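Local coordinates for protein 303aa long hypothetical esterase (PDB 3AIN) that probably hydrolyses carboxylic ester bonds, as a thermostable carboxylesterase related to the hormone-sensitive lipase group of alpha/beta hydrolases, at residues A[58-63]-A[116-121]; A[196-201]-A[255-260]; A[242-247]-A[270-275]. The protein carries 1 engineered substitution. All blocks are in the same frame, centred on the assembly; numbering follows the deposited sequence.

How the contacts relate
Contacts 2 and 3 lie on the same side of the chain's centre, with centres about 10 Å apart, whereas contact 1 sits on the surface, about 30 Å from contact 3 between centres. Contact 2 is wholly buried and joins the end of strand 192-196 and the loop after it to strand 255-260 by a main-chain bond and aliphatic packing. Contact 3, only partly buried, brings a short 3-10 turn against helix 266-278, which follows strand 255-260 of contact 2; the two contacts touch directly, through a probable hydrogen bond of 3.2 Å from I245 N to V200 O. In contact 1 an asparagine amide does the joining, while contact 3 combines a lysine ammonium with an apolar patch.

Contact 1: residues A[58-63]-A[116-121]; sequences PREEVG and ITNSCQ
The amide of N118 reaches from helix 110-120 to the extended loop 58-63 and spends both hydrogens of ND2 there. One goes to the carboxylate of E60, with ND2 3.0 Å from OE1 and an almost straight N-H...O angle of 173°. OE1 receives it on the anti lone pair, and the amide and carboxylate planes lie only 8° apart, so the two flat groups meet practically in one plane. The other goes to the main-chain oxygen of the next residue, ND2 standing 2.9 Å from E61 O; this bond is more bent and approaches from above the carbonyl plane. Two acceptors on one nitrogen fix the rotation of the amide. Beside it, V62 crosses the asparagine side chain at about a right angle, its CG1 lying 3.5 Å from N118 OD1 and 4.1 Å from T117 CG2. An extended chain beyond CG (chi2 -179°) carries the E60 carboxylate alongside N118, and its second oxygen, OE2, forms a salt bridge with R306 of helix 303-321. The loop is tied down further by E60 O, bonded to R114, and by a salt bridge from R59 to D110. The helix ends at C120, which is disulfide-bonded to C122, and Q121 leaves it with positive phi. Helix 110-120, which packs on the sheet of this alpha/beta hydrolase fold, thus hydrogen-bonds through one side chain the loop leading into strand 64-71.

Contact 2: residues A[196-201]-A[255-260]; sequences IYPAVS and ALIITA
I258 O accepts a short hydrogen bond from Y197 N, 2.7 Å away, where strand 192-196 gives out beside strand 255-260. The donor stands fairly well along the carbonyl, at a C=O...N angle of 157°, although the N-H itself is bent off the line to the acceptor. The bond belongs to a parallel bridge in which I196 pairs with I258, and both side chains leave the sheet on the same face; their CG2 methyls come within 4.4 Å of each other. On that face helix 303-321 covers I196 through I312. The opposite face carries I257, whose CG2 lies 4.3 Å from P198 CD, while the same isoleucine packs against A273 and L276 of helix 266-278. These are neighbouring parallel strands near one side of the alpha/beta hydrolase sheet, with only strand 283-288 beyond 255-260; the sheet runs between layers of helices, and its strand ends carry the loops that build the active site. At Y197 the backbone turns into left-handed conformation (phi 32°) and leaves the strand, so the bridge is not continued by a second one. The tyrosine's chi1 of 34°, well short of the staggered value, folds the ring back over its neighbour: I196 CG2 sits 3.5 Å above one ring face, toward the rim. Beyond the two segments, Y197 OH is hydrogen-bonded to V296 N and the ring meets that of H293 at an inclined angle. The same side chain touches the residues of a GxSxG sequence (G168, S170, G172), consistent with a nucleophile elbow, and D263 in the loop after strand 255-260, where this fold commonly places the acid of the triad; I196 also exchanges main-chain bonds with G168 and S170.

Contact 3: residues A[242-247]-A[270-275]; sequences FSPILA and EAYANK
Helix 266-278, which follows strand 255-260 in the alpha/beta hydrolase fold, is flanked here by a short 3-10 turn, 244-246, whose I245 lies against A271, Y272 and K275. I245 CD1 reaches Y272 CA at 3.7 Å and Y272 CD1 at 3.8 Å, swung onto the helix by a turn of about 80° at chi2. The tyrosine side chain runs the other way past it and meets P244 edge-on: P244 O lies in the ring plane, 3.7 Å from Y272 CE1, while the proline CB rests beside the hydroxyl. I181 of helix 171-185 touches both P244 and Y272. K275 stretches out from the helix and bends only at its last torsion (chi4 -96°), which brings NZ within 3.0 Å of I245 O for a hydrogen bond. A247 O lies 2.8 Å from NZ, and a water, itself linked weakly to L246 O, accepts a hydrogen bond from K275 NZ at 2.9 Å. I245 O and A247 O thus both face one ammonium, which would be expected to stabilise its positive charge, while the methylenes of K275 extend the apolar patch.

Contact 1: residues A[58-63]-A[116-121]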
loop_
_atom_site.group_PDB
_atom_site.type_symbol
_atom_site.label_atom_id
_atom_site.label_comp_id
_atom_site.label_asym_id
_atom_site.label_seq_id
_atom_site.Cartn_x
_atom_site.Cartn_y
_atom_site.Cartn_z
ATOM N N PRO A 58 3.538 3.408 22.127
ATOM C CA PRO A 58 4.702 2.561 22.426
ATOM C C PRO A 58 5.855 2.834 21.523
ATOM O O PRO A 58 5.655 3.099 20.372
ATOM C CB PRO A 58 4.184 1.156 22.215
ATOM C CG PRO A 58 2.745 1.268 22.440
ATOM C CD PRO A 58 2.345 2.600 21.864
ATOM N N ARG A 59 7.041 2.817 22.093
ATOM C CA ARG A 59 8.277 3.004 21.331
ATOM C C ARG A 59 8.919 1.644 21.099
ATOM O O ARG A 59 9.347 0.999 22.058
ATOM C CB ARG A 59 9.246 3.920 22.100
ATOM C CG ARG A 59 8.835 5.398 22.075
ATOM C CD ARG A 59 9.582 6.236 23.101
ATOM N NE ARG A 59 9.497 7.676 22.819
ATOM C CZ ARG A 59 8.431 8.432 23.073
ATOM N NH1 ARG A 59 7.326 7.877 23.545
ATOM N NH2 ARG A 59 8.409 9.698 22.680
ATOM N N GLU A 60 8.859 1.157 19.857
ATOM C CA GLU A 60 9.511 -0.103 19.478
ATOM C C GLU A 60 10.988 -0.043 19.795
ATOM O O GLU A 60 11.667 0.932 19.457
ATOM C CB GLU A 60 9.303 -0.393 17.982
ATOM C CG GLU A 60 7.858 -0.694 17.627
ATOM C CD GLU A 60 7.640 -0.998 16.162
ATOM O OE1 GLU A 60 8.622 -1.233 15.417
ATOM O OE2 GLU A 60 6.471 -1.239 15.808
ATOM N N GLU A 61 11.531 -1.162 20.287
ATOM C CA GLU A 61 12.965 -1.303 20.399
ATOM C C GLU A 61 13.596 -1.259 19.008
ATOM O O GLU A 61 13.121 -1.901 18.075
ATOM C CB GLU A 61 13.304 -2.652 21.063
ATOM C CG GLU A 61 14.661 -2.692 21.730
ATOM C CD GLU A 61 14.835 -3.916 22.620
ATOM O OE1 GLU A 61 13.960 -4.164 23.479
ATOM O OE2 GLU A 61 15.804 -4.672 22.401
ATOM N N VAL A 62 14.726 -0.567 18.897
ATOM C CA VAL A 62 15.517 -0.652 17.677
ATOM C C VAL A 62 16.924 -1.136 18.027
ATOM O O VAL A 62 17.141 -1.650 19.131
ATOM C CB VAL A 62 15.557 0.705 16.910
ATOM C CG1 VAL A 62 14.139 1.075 16.418
ATOM C CG2 VAL A 62 16.120 1.818 17.791
ATOM N N GLY A 63 17.835 -1.080 17.059
ATOM C CA GLY A 63 19.212 -1.549 17.266
ATOM C C GLY A 63 20.048 -0.696 18.202
ATOM O O GLY A 63 20.756 -1.221 19.064
ATOM N N ILE A 116 9.236 3.087 11.687
ATOM C CA ILE A 116 9.749 3.127 10.315
ATOM C C ILE A 116 11.106 2.404 10.182
ATOM O O ILE A 116 11.363 1.673 9.211
ATOM C CB ILE A 116 9.832 4.594 9.822
ATOM C CG1 ILE A 116 8.420 5.135 9.555
ATOM C CG2 ILE A 116 10.697 4.681 8.565
ATOM C CD1 ILE A 116 8.402 6.646 9.247
ATOM N N THR A 117 11.982 2.650 11.143
ATOM C CA THR A 117 13.304 2.039 11.158
ATOM C C THR A 117 13.178 0.524 11.138
ATOM O O THR A 117 13.834 -0.153 10.351
ATOM C CB THR A 117 14.055 2.447 12.426
ATOM O OG1 THR A 117 14.301 3.854 12.383
ATOM C CG2 THR A 117 15.374 1.686 12.548
ATOM N N ASN A 118 12.331 -0.010 12.005
ATOM C CA ASN A 118 12.155 -1.473 12.047
ATOM C C ASN A 118 11.497 -2.024 10.785
ATOM O O ASN A 118 11.807 -3.133 10.332
ATOM C CB ASN A 118 11.396 -1.902 13.308
ATOM C CG ASN A 118 12.229 -1.753 14.571
ATOM O OD1 ASN A 118 13.465 -1.820 14.524
ATOM N ND2 ASN A 118 11.576 -1.396 15.668
ATOM N N SER A 119 10.571 -1.256 10.221
ATOM C CA SER A 119 9.912 -1.661 8.997
ATOM C C SER A 119 10.844 -1.654 7.783
ATOM O O SER A 119 10.752 -2.581 6.950
ATOM C CB SER A 119 8.634 -0.822 8.733
ATOM O OG SER A 119 7.934 -1.336 7.597
ATOM N N CYS A 120 11.619 -0.566 7.598
ATOM C CA CYS A 120 12.551 -0.452 6.436
ATOM C C CYS A 120 13.871 -1.184 6.634
ATOM O O CYS A 120 14.624 -1.314 5.678
ATOM C CB CYS A 120 12.868 0.995 5.974
ATOM S SG CYS A 120 13.630 2.169 7.171
ATOM N N GLN A 121 14.149 -1.592 7.865
ATOM C CA GLN A 121 15.468 -2.141 8.235
ATOM C C GLN A 121 16.590 -1.275 7.701
ATOM O O GLN A 121 17.547 -1.743 7.064
ATOM C CB GLN A 121 15.591 -3.584 7.785
ATOM C CG GLN A 121 14.491 -4.411 8.426
ATOM C CD GLN A 121 14.701 -5.887 8.279
ATOM O OE1 GLN A 121 15.072 -6.355 7.207
ATOM N NE2 GLN A 121 14.267 -6.640 9.281
#

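Contact 2: residues A[196-201]-A[255-260]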
loop_
_atom_site.group_PDB
_atom_site.type_symbol
_atom_site.label_atom_id
_atom_site.label_comp_id
_atom_site.label_asym_id
_atom_site.label_seq_id
_atom_site.Cartn_x
_atom_site.Cartn_y
_atom_site.Cartn_z
ATOM N N ILE A 196 4.456 11.308 2.587
ATOM C CA ILE A 196 3.266 10.840 3.286
ATOM C C ILE A 196 2.305 12.012 3.463
ATOM O O ILE A 196 2.651 12.987 4.122
ATOM C CB ILE A 196 3.641 10.315 4.697
ATOM C CG1 ILE A 196 4.738 9.247 4.567
ATOM C CG2 ILE A 196 2.370 9.721 5.355
ATOM C CD1 ILE A 196 5.378 8.848 5.915
ATOM N N TYR A 197 1.164 11.937 2.772
ATOM C CA TYR A 197 0.225 13.067 2.637
ATOM C C TYR A 197 0.902 14.443 2.627
ATOM O O TYR A 197 0.699 15.279 3.508
ATOM C CB TYR A 197 -0.966 13.004 3.620
ATOM C CG TYR A 197 -0.708 12.414 5.007
ATOM C CD1 TYR A 197 0.039 13.111 5.945
ATOM C CD2 TYR A 197 -1.110 11.103 5.312
ATOM C CE1 TYR A 197 0.296 12.564 7.202
ATOM C CE2 TYR A 197 -0.821 10.541 6.546
ATOM C CZ TYR A 197 -0.065 11.256 7.456
ATOM O OH TYR A 197 0.155 10.728 8.729
ATOM N N PRO A 198 1.729 14.683 1.614
ATOM C CA PRO A 198 2.516 15.921 1.605
ATOM C C PRO A 198 1.681 17.143 1.295
ATOM O O PRO A 198 0.695 17.063 0.549
ATOM C CB PRO A 198 3.507 15.683 0.456
ATOM C CG PRO A 198 2.725 14.800 -0.487
ATOM C CD PRO A 198 2.070 13.804 0.478
ATOM N N ALA A 199 2.161 18.287 1.768
ATOM C CA ALA A 199 1.700 19.580 1.278
ATOM C C ALA A 199 2.605 19.992 0.116
ATOM O O ALA A 199 3.820 20.101 0.271
ATOM C CB ALA A 199 1.797 20.614 2.399
ATOM N N VAL A 200 2.012 20.166 -1.057
ATOM C CA VAL A 200 2.809 20.502 -2.233
ATOM C C VAL A 200 2.443 21.817 -2.918
ATOM O O VAL A 200 3.161 22.269 -3.805
ATOM C CB VAL A 200 2.816 19.348 -3.248
ATOM C CG1 VAL A 200 3.350 18.061 -2.626
ATOM C CG2 VAL A 200 1.409 19.124 -3.854
ATOM N N SER A 201 1.351 22.459 -2.494
ATOM C CA SER A 201 0.964 23.707 -3.114
ATOM C C SER A 201 0.090 24.517 -2.168
ATOM O O SER A 201 -0.820 23.968 -1.543
ATOM C CB SER A 201 0.195 23.416 -4.431
ATOM O OG SER A 201 -0.067 24.617 -5.166
ATOM N N ALA A 255 9.336 7.581 -6.288
ATOM C CA ALA A 255 8.579 8.032 -5.086
ATOM C C ALA A 255 7.510 7.026 -4.722
ATOM O O ALA A 255 6.929 6.375 -5.606
ATOM C CB ALA A 255 7.933 9.415 -5.328
ATOM N N LEU A 256 7.219 6.962 -3.423
ATOM C CA LEU A 256 5.953 6.437 -2.878
ATOM C C LEU A 256 5.217 7.654 -2.365
ATOM O O LEU A 256 5.762 8.374 -1.540
ATOM C CB LEU A 256 6.222 5.483 -1.711
ATOM C CG LEU A 256 4.943 5.034 -0.967
ATOM C CD1 LEU A 256 4.065 4.202 -1.920
ATOM C CD2 LEU A 256 5.277 4.208 0.312
ATOM N N ILE A 257 3.979 7.854 -2.817
ATOM C CA ILE A 257 3.176 8.971 -2.328
ATOM C C ILE A 257 1.879 8.457 -1.763
ATOM O O ILE A 257 1.137 7.777 -2.442
ATOM C CB ILE A 257 2.906 9.993 -3.440
ATOM C CG1 ILE A 257 4.256 10.560 -3.897
ATOM C CG2 ILE A 257 1.974 11.092 -2.916
ATOM C CD1 ILE A 257 4.145 11.564 -5.047
ATOM N N ILE A 258 1.706 8.654 -0.461
ATOM C CA ILE A 258 0.523 8.150 0.238
ATOM C C ILE A 258 -0.436 9.317 0.484
ATOM O O ILE A 258 -0.038 10.364 0.976
ATOM C CB ILE A 258 0.968 7.598 1.604
ATOM C CG1 ILE A 258 1.653 6.252 1.414
ATOM C CG2 ILE A 258 -0.209 7.426 2.565
ATOM C CD1 ILE A 258 2.407 5.777 2.645
ATOM N N THR A 259 -1.686 9.158 0.064
ATOM C CA THR A 259 -2.687 10.166 0.399
ATOM C C THR A 259 -3.780 9.516 1.223
ATOM O O THR A 259 -3.819 8.292 1.369
ATOM C CB THR A 259 -3.316 10.797 -0.845
ATOM O OG1 THR A 259 -3.844 9.764 -1.694
ATOM C CG2 THR A 259 -2.290 11.641 -1.623
ATOM N N ALA A 260 -4.560 10.358 1.899
ATOM C CA ALA A 260 -5.667 9.873 2.739
ATOM C C ALA A 260 -6.985 10.367 2.152
ATOM O O ALA A 260 -7.086 11.517 1.722
ATOM C CB ALA A 260 -5.487 10.412 4.179
#

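Contact 3: residues A[242-247]-A[270-275]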
loop_
_atom_site.group_PDB
_atom_site.type_symbol
_atom_site.label_atom_id
_atom_site.label_comp_id
_atom_site.label_asym_id
_atom_site.label_seq_id
_atom_site.Cartn_x
_atom_site.Cartn_y
_atom_site.Cartn_z
ATOM N N PHE A 242 8.444 26.466 -1.258
ATOM C CA PHE A 242 7.205 26.346 -0.471
ATOM C C PHE A 242 6.222 25.437 -1.200
ATOM O O PHE A 242 5.564 24.608 -0.581
ATOM C CB PHE A 242 6.543 27.726 -0.240
ATOM C CG PHE A 242 5.196 27.658 0.490
ATOM C CD1 PHE A 242 5.077 26.987 1.699
ATOM C CD2 PHE A 242 4.040 28.176 -0.091
ATOM C CE1 PHE A 242 3.843 26.878 2.345
ATOM C CE2 PHE A 242 2.783 28.044 0.548
ATOM C CZ PHE A 242 2.709 27.457 1.787
ATOM N N SER A 243 6.021 25.692 -2.493
ATOM C CA SER A 243 5.098 24.869 -3.298
ATOM C C SER A 243 5.868 24.074 -4.348
ATOM O O SER A 243 6.017 24.538 -5.456
ATOM C CB SER A 243 4.084 25.772 -4.027
ATOM O OG SER A 243 3.231 26.443 -3.113
ATOM N N PRO A 244 6.317 22.858 -4.014
ATOM C CA PRO A 244 7.209 22.144 -4.918
ATOM C C PRO A 244 6.514 21.727 -6.211
ATOM O O PRO A 244 7.190 21.414 -7.191
ATOM C CB PRO A 244 7.671 20.920 -4.093
ATOM C CG PRO A 244 6.662 20.828 -2.948
ATOM C CD PRO A 244 6.337 22.277 -2.655
ATOM N N ILE A 245 5.178 21.739 -6.238
ATOM C CA ILE A 245 4.491 21.485 -7.524
ATOM C C ILE A 245 4.972 22.438 -8.645
ATOM O O ILE A 245 4.899 22.103 -9.829
ATOM C CB ILE A 245 2.929 21.592 -7.396
ATOM C CG1 ILE A 245 2.251 20.878 -8.589
ATOM C CG2 ILE A 245 2.505 23.046 -7.364
ATOM C CD1 ILE A 245 2.184 19.369 -8.439
ATOM N N LEU A 246 5.444 23.618 -8.264
ATOM C CA LEU A 246 5.914 24.632 -9.237
ATOM C C LEU A 246 7.183 24.193 -9.981
ATOM O O LEU A 246 7.547 24.789 -10.999
ATOM C CB LEU A 246 6.210 25.958 -8.526
ATOM C CG LEU A 246 4.955 26.628 -7.951
ATOM C CD1 LEU A 246 5.359 27.874 -7.134
ATOM C CD2 LEU A 246 3.989 27.010 -9.104
ATOM N N ALA A 247 7.955 23.301 -9.373
ATOM C CA ALA A 247 9.304 23.004 -9.863
ATOM C C ALA A 247 9.222 22.097 -11.091
ATOM O O ALA A 247 8.221 21.412 -11.296
ATOM C CB ALA A 247 10.128 22.307 -8.750
ATOM N N GLU A 270 -2.059 13.701 -4.996
ATOM C CA GLU A 270 -2.220 13.009 -6.267
ATOM C C GLU A 270 -1.606 13.825 -7.404
ATOM O O GLU A 270 -1.027 13.245 -8.344
ATOM C CB GLU A 270 -3.710 12.721 -6.531
ATOM C CG GLU A 270 -4.315 11.699 -5.556
ATOM C CD GLU A 270 -5.732 11.292 -5.970
ATOM O OE1 GLU A 270 -6.021 11.312 -7.183
ATOM O OE2 GLU A 270 -6.495 10.860 -5.098
ATOM N N ALA A 271 -1.820 15.143 -7.392
ATOM C CA ALA A 271 -1.265 16.014 -8.464
ATOM C C ALA A 271 0.249 15.893 -8.511
ATOM O O ALA A 271 0.855 15.867 -9.587
ATOM C CB ALA A 271 -1.642 17.471 -8.237
ATOM N N TYR A 272 0.872 15.871 -7.339
ATOM C CA TYR A 272 2.322 15.797 -7.315
ATOM C C TYR A 272 2.793 14.464 -7.919
ATOM O O TYR A 272 3.771 14.429 -8.668
ATOM C CB TYR A 272 2.871 15.971 -5.894
ATOM C CG TYR A 272 4.352 16.367 -5.879
ATOM C CD1 TYR A 272 4.731 17.680 -6.151
ATOM C CD2 TYR A 272 5.343 15.443 -5.545
ATOM C CE1 TYR A 272 6.068 18.049 -6.165
ATOM C CE2 TYR A 272 6.674 15.840 -5.458
ATOM C CZ TYR A 272 7.014 17.138 -5.775
ATOM O OH TYR A 272 8.349 17.508 -5.810
ATOM N N ALA A 273 2.145 13.366 -7.535
ATOM C CA ALA A 273 2.436 12.064 -8.155
ATOM C C ALA A 273 2.279 12.168 -9.674
ATOM O O ALA A 273 3.083 11.614 -10.423
ATOM C CB ALA A 273 1.502 10.956 -7.591
ATOM N N ASN A 274 1.172 12.746 -10.108
ATOM C CA ASN A 274 0.883 12.833 -11.541
ATOM C C ASN A 274 1.935 13.636 -12.297
ATOM O O ASN A 274 2.323 13.253 -13.409
ATOM C CB ASN A 274 -0.522 13.379 -11.780
ATOM C CG ASN A 274 -1.612 12.399 -11.321
ATOM O OD1 ASN A 274 -2.734 12.796 -10.974
ATOM N ND2 ASN A 274 -1.210 11.165 -11.114
ATOM N N LYS A 275 2.334 14.770 -11.738
ATOM C CA LYS A 275 3.350 15.606 -12.378
ATOM C C LYS A 275 4.721 14.941 -12.396
ATOM O O LYS A 275 5.399 14.934 -13.443
ATOM C CB LYS A 275 3.399 16.988 -11.723
ATOM C CG LYS A 275 4.285 18.025 -12.433
ATOM C CD LYS A 275 4.085 19.386 -11.753
ATOM C CE LYS A 275 4.382 20.560 -12.667
ATOM N NZ LYS A 275 5.757 21.029 -12.471
HETATM O O HOH W 1 7.072 23.154 -13.855
#